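Side-chain contacts in alcohol dehydrogenase, zinc-containing (Thermotoga maritima, PDB 1VJ0), which binds two zinc ions per chain and probably acts as an oxidoreductase of the medium-chain, zinc-containing alcohol dehydrogenase family: residues I271-A274 / R279-L282; E286-R289 / F293-V296. All coordinates share one frame; numbering follows the deposited sequence.

Contact 1 of 2, residues I271-A274 / R279-L282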
loop_
_atom_site.group_PDB
_atom_site.type_symbol
_atom_site.label_atom_id
_atom_site.label_comp_id
_atom_site.label_asym_id
_atom_site.label_seq_id
_atom_site.Cartn_x
_atom_site.Cartn_y
_atom_site.Cartn_z
ATOM N N ILE A 271 -14.119 -11.027 3.257
ATOM C CA ILE A 271 -14.711 -11.918 4.241
ATOM C C ILE A 271 -13.915 -11.923 5.536
ATOM O O ILE A 271 -12.695 -11.982 5.506
ATOM C CB ILE A 271 -14.826 -13.342 3.663
ATOM C CG1 ILE A 271 -15.585 -13.277 2.327
ATOM C CG2 ILE A 271 -15.551 -14.261 4.625
ATOM C CD1 ILE A 271 -15.868 -14.615 1.709
ATOM N N LEU A 272 -14.631 -11.987 6.669
ATOM C CA LEU A 272 -14.015 -12.172 7.977
ATOM C C LEU A 272 -14.454 -13.510 8.545
ATOM O O LEU A 272 -15.664 -13.741 8.723
ATOM C CB LEU A 272 -14.462 -11.070 8.942
ATOM C CG LEU A 272 -13.952 -11.230 10.375
ATOM C CD1 LEU A 272 -12.433 -11.056 10.422
ATOM C CD2 LEU A 272 -14.655 -10.251 11.251
ATOM N N GLU A 273 -13.489 -14.403 8.798
ATOM C CA GLU A 273 -13.760 -15.616 9.535
ATOM C C GLU A 273 -13.734 -15.226 11.014
ATOM O O GLU A 273 -12.672 -14.837 11.515
ATOM C CB GLU A 273 -12.720 -16.731 9.258
ATOM C CG GLU A 273 -13.108 -18.064 9.900
ATOM C CD GLU A 273 -12.680 -18.133 11.371
ATOM O OE1 GLU A 273 -11.479 -17.796 11.640
ATOM O OE2 GLU A 273 -13.495 -18.518 12.230
ATOM N N ALA A 274 -14.875 -15.371 11.691
ATOM C CA ALA A 274 -15.005 -15.049 13.102
ATOM C C ALA A 274 -15.798 -16.150 13.810
ATOM O O ALA A 274 -16.563 -15.908 14.781
ATOM C CB ALA A 274 -15.662 -13.702 13.246
ATOM N N ARG A 279 -13.311 -25.140 9.587
ATOM C CA ARG A 279 -14.163 -25.563 8.499
ATOM C C ARG A 279 -14.900 -24.401 7.845
ATOM O O ARG A 279 -15.402 -24.569 6.749
ATOM C CB ARG A 279 -15.155 -26.595 8.946
ATOM C CG ARG A 279 -14.464 -27.894 9.341
ATOM C CD ARG A 279 -15.355 -28.889 9.947
ATOM N NE ARG A 279 -15.807 -28.430 11.247
ATOM C CZ ARG A 279 -16.698 -29.088 11.988
ATOM N NH1 ARG A 279 -17.228 -30.233 11.556
ATOM N NH2 ARG A 279 -17.067 -28.605 13.175
ATOM N N ALA A 280 -14.981 -23.258 8.507
ATOM C CA ALA A 280 -15.573 -22.057 7.897
ATOM C C ALA A 280 -14.928 -21.699 6.550
ATOM O O ALA A 280 -15.575 -21.133 5.706
ATOM C CB ALA A 280 -15.489 -20.882 8.856
ATOM N N LEU A 281 -13.625 -21.973 6.380
ATOM C CA LEU A 281 -12.937 -21.638 5.144
ATOM C C LEU A 281 -13.507 -22.404 3.975
ATOM O O LEU A 281 -13.374 -21.961 2.837
ATOM C CB LEU A 281 -11.409 -21.921 5.235
ATOM C CG LEU A 281 -10.595 -20.750 5.790
ATOM C CD1 LEU A 281 -11.059 -20.356 7.183
ATOM C CD2 LEU A 281 -9.136 -21.166 5.760
ATOM N N LEU A 282 -14.080 -23.572 4.228
ATOM C CA LEU A 282 -14.658 -24.360 3.141
ATOM C C LEU A 282 -15.826 -23.614 2.487
ATOM O O LEU A 282 -15.944 -23.618 1.266
ATOM C CB LEU A 282 -15.132 -25.758 3.594
ATOM C CG LEU A 282 -14.121 -26.649 4.369
ATOM C CD1 LEU A 282 -14.621 -28.042 4.488
ATOM C CD2 LEU A 282 -12.762 -26.651 3.766
#
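The loop from strand 268-273 to helix 280-287, in the Rossmann-type domain, brings E273 against A280 and L281. The touching atoms are all carbon, although E273 ends in a carboxylate. Its methylene carbon CG lies 3.8 Å from the methyl CB of A280. The same CG is 4.1 Å from CD1 of L281. The side chains of E273 and A280 both leave the backbone toward the other segment. L281 starts out across that direction, and its end then comes nearer. The E273 and L281 side chains cross at about a right angle. CG of E273 stands anti to the backbone N (chi1 -173°), which carries it toward the helix. The chain then bends at chi2 (-84°) and turns the carboxylate away from the two hydrophobic side chains. This is the first half of a beta-alpha-beta crossover, whose second strand is 292-296. The carboxylate serves the loops at the strand ends. OE1 accepts hydrogen bonds from the backbone N of G298 and V299, and OE2 from those of T275 and G276. Four donors thus satisfy this buried group and fix its rotation. They would probably also stabilise a negative charge on it. E273 also packs on Y294 of strand 292-296, and L281 on V310 of the second subunit.

Contact 2 of 2, residues E286-R289 / F293-V296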
loop_
_atom_site.group_PDB
_atom_site.type_symbol
_atom_site.label_atom_id
_atom_site.label_comp_id
_atom_site.label_asym_id
_atom_site.label_seq_id
_atom_site.Cartn_x
_atom_site.Cartn_y
_atom_site.Cartn_z
ATOM N N GLU A 286 -15.659 -20.337 -1.205
ATOM C CA GLU A 286 -16.595 -20.376 -2.318
ATOM C C GLU A 286 -17.443 -19.114 -2.463
ATOM O O GLU A 286 -18.094 -18.951 -3.475
ATOM C CB GLU A 286 -17.514 -21.599 -2.212
ATOM C CG GLU A 286 -16.786 -22.972 -2.181
ATOM C CD GLU A 286 -16.198 -23.437 -3.508
ATOM O OE1 GLU A 286 -16.206 -22.697 -4.504
ATOM O OE2 GLU A 286 -15.720 -24.606 -3.568
ATOM N N LEU A 287 -17.495 -18.269 -1.438
ATOM C CA LEU A 287 -18.217 -17.009 -1.496
ATOM C C LEU A 287 -17.365 -15.834 -1.978
ATOM O O LEU A 287 -17.918 -14.740 -2.260
ATOM C CB LEU A 287 -18.754 -16.634 -0.105
ATOM C CG LEU A 287 -19.766 -17.599 0.520
ATOM C CD1 LEU A 287 -20.117 -17.088 1.894
ATOM C CD2 LEU A 287 -20.991 -17.750 -0.388
ATOM N N LEU A 288 -16.049 -16.019 -1.970
ATOM C CA LEU A 288 -15.096 -14.951 -2.251
ATOM C C LEU A 288 -15.015 -14.678 -3.779
ATOM O O LEU A 288 -14.925 -15.633 -4.589
ATOM C CB LEU A 288 -13.725 -15.387 -1.697
ATOM C CG LEU A 288 -12.623 -14.343 -1.483
ATOM C CD1 LEU A 288 -13.027 -13.331 -0.461
ATOM C CD2 LEU A 288 -11.328 -15.072 -1.060
ATOM N N ARG A 289 -15.057 -13.399 -4.185
ATOM C CA ARG A 289 -14.843 -13.110 -5.579
ATOM C C ARG A 289 -13.401 -13.348 -5.968
ATOM O O ARG A 289 -12.480 -13.438 -5.120
ATOM C CB ARG A 289 -15.214 -11.692 -5.947
ATOM C CG ARG A 289 -14.332 -10.573 -5.421
ATOM C CD ARG A 289 -14.457 -9.308 -6.330
ATOM N NE ARG A 289 -13.805 -8.116 -5.785
ATOM C CZ ARG A 289 -12.566 -7.722 -6.081
ATOM N NH1 ARG A 289 -11.767 -8.431 -6.874
ATOM N NH2 ARG A 289 -12.120 -6.576 -5.609
ATOM N N PHE A 293 -10.502 -10.772 -0.717
ATOM C CA PHE A 293 -9.656 -10.775 0.484
ATOM C C PHE A 293 -10.330 -11.439 1.673
ATOM O O PHE A 293 -11.440 -11.129 2.049
ATOM C CB PHE A 293 -9.265 -9.317 0.776
ATOM C CG PHE A 293 -8.125 -9.154 1.716
ATOM C CD1 PHE A 293 -8.307 -9.345 3.059
ATOM C CD2 PHE A 293 -6.910 -8.709 1.264
ATOM C CE1 PHE A 293 -7.269 -9.157 3.945
ATOM C CE2 PHE A 293 -5.875 -8.482 2.146
ATOM C CZ PHE A 293 -6.071 -8.731 3.500
ATOM N N TYR A 294 -9.678 -12.430 2.255
ATOM C CA TYR A 294 -10.271 -13.200 3.322
ATOM C C TYR A 294 -9.378 -13.081 4.565
ATOM O O TYR A 294 -8.312 -13.652 4.586
ATOM C CB TYR A 294 -10.329 -14.635 2.859
ATOM C CG TYR A 294 -11.235 -15.602 3.583
ATOM C CD1 TYR A 294 -11.881 -15.303 4.786
ATOM C CD2 TYR A 294 -11.521 -16.795 2.983
ATOM C CE1 TYR A 294 -12.716 -16.236 5.406
ATOM C CE2 TYR A 294 -12.367 -17.721 3.587
ATOM C CZ TYR A 294 -12.964 -17.425 4.799
ATOM O OH TYR A 294 -13.820 -18.363 5.336
ATOM N N SER A 295 -9.819 -12.346 5.588
ATOM C CA SER A 295 -9.127 -12.218 6.850
ATOM C C SER A 295 -9.645 -13.305 7.747
ATOM O O SER A 295 -10.844 -13.381 8.000
ATOM C CB SER A 295 -9.381 -10.875 7.559
ATOM O OG SER A 295 -8.577 -9.850 6.969
ATOM N N VAL A 296 -8.725 -14.117 8.250
ATOM C CA VAL A 296 -9.050 -15.230 9.107
ATOM C C VAL A 296 -8.591 -14.903 10.524
ATOM O O VAL A 296 -7.400 -14.901 10.826
ATOM C CB VAL A 296 -8.429 -16.531 8.581
ATOM C CG1 VAL A 296 -8.843 -17.660 9.435
ATOM C CG2 VAL A 296 -8.846 -16.757 7.143
#
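The hydroxyl OH of Y294 is hydrogen-bonded to Q202 OE1, at the end of strand 198-202, two strands away in the sheet. This bond holds the far end of a buried tyrosine whose near end packs on L288. CD2 of L288 is 4.1 Å from CB of Y294, and it comes to the tyrosine ring at an oblique angle. The other branch of L288 meets backbone. Its CD1 lies 3.6 Å from F293 N and 3.7 Å from F293 O. CG of L288 is anti to its own N (chi1 -163°), and this sends both methyls across to the strand. The two segments are the end of helix 280-287, with the short strand 288-289, and strand 292-296. They form the second half of a beta-alpha-beta crossover in a parallel Rossmann-type sheet. The Y294 ring is covered on one face by CG2 of V296, which stands 4.1 Å above the plane and is offset toward the rim. The ring also meets that of F321, with the planes at about 40°. The side chain of F293 leaves its backbone away from the 286-289 segment. At the edge of the F293 ring, S295 OG lies in the plane, 3.4 Å from CE1 of F293. A salt bridge from R289 to E123 of the second subunit places the contact beside the subunit interface.

In the fold
Contacts 1 and 2 sit at the two ends of helix 280-287, and their centres are about 8 Å apart. Contact 1 precedes contact 2 along the chain. Strands 268-273 and 292-296, which they use, are parallel neighbours. Probable hydrogen bonds join them: I271 O to S295 N and I271 N to F293 O, both 2.9 Å. Y294 of contact 2 also reaches contact 1. Its OH packs 3.3 Å from A280 O and 3.4 Å from L281 CA. Both contacts lie away from the two zinc sites. E273 comes close to, but does not contact, a glycine-rich turn that resembles a Rossmann nucleotide-binding motif. Both contacts include residues that meet the second subunit.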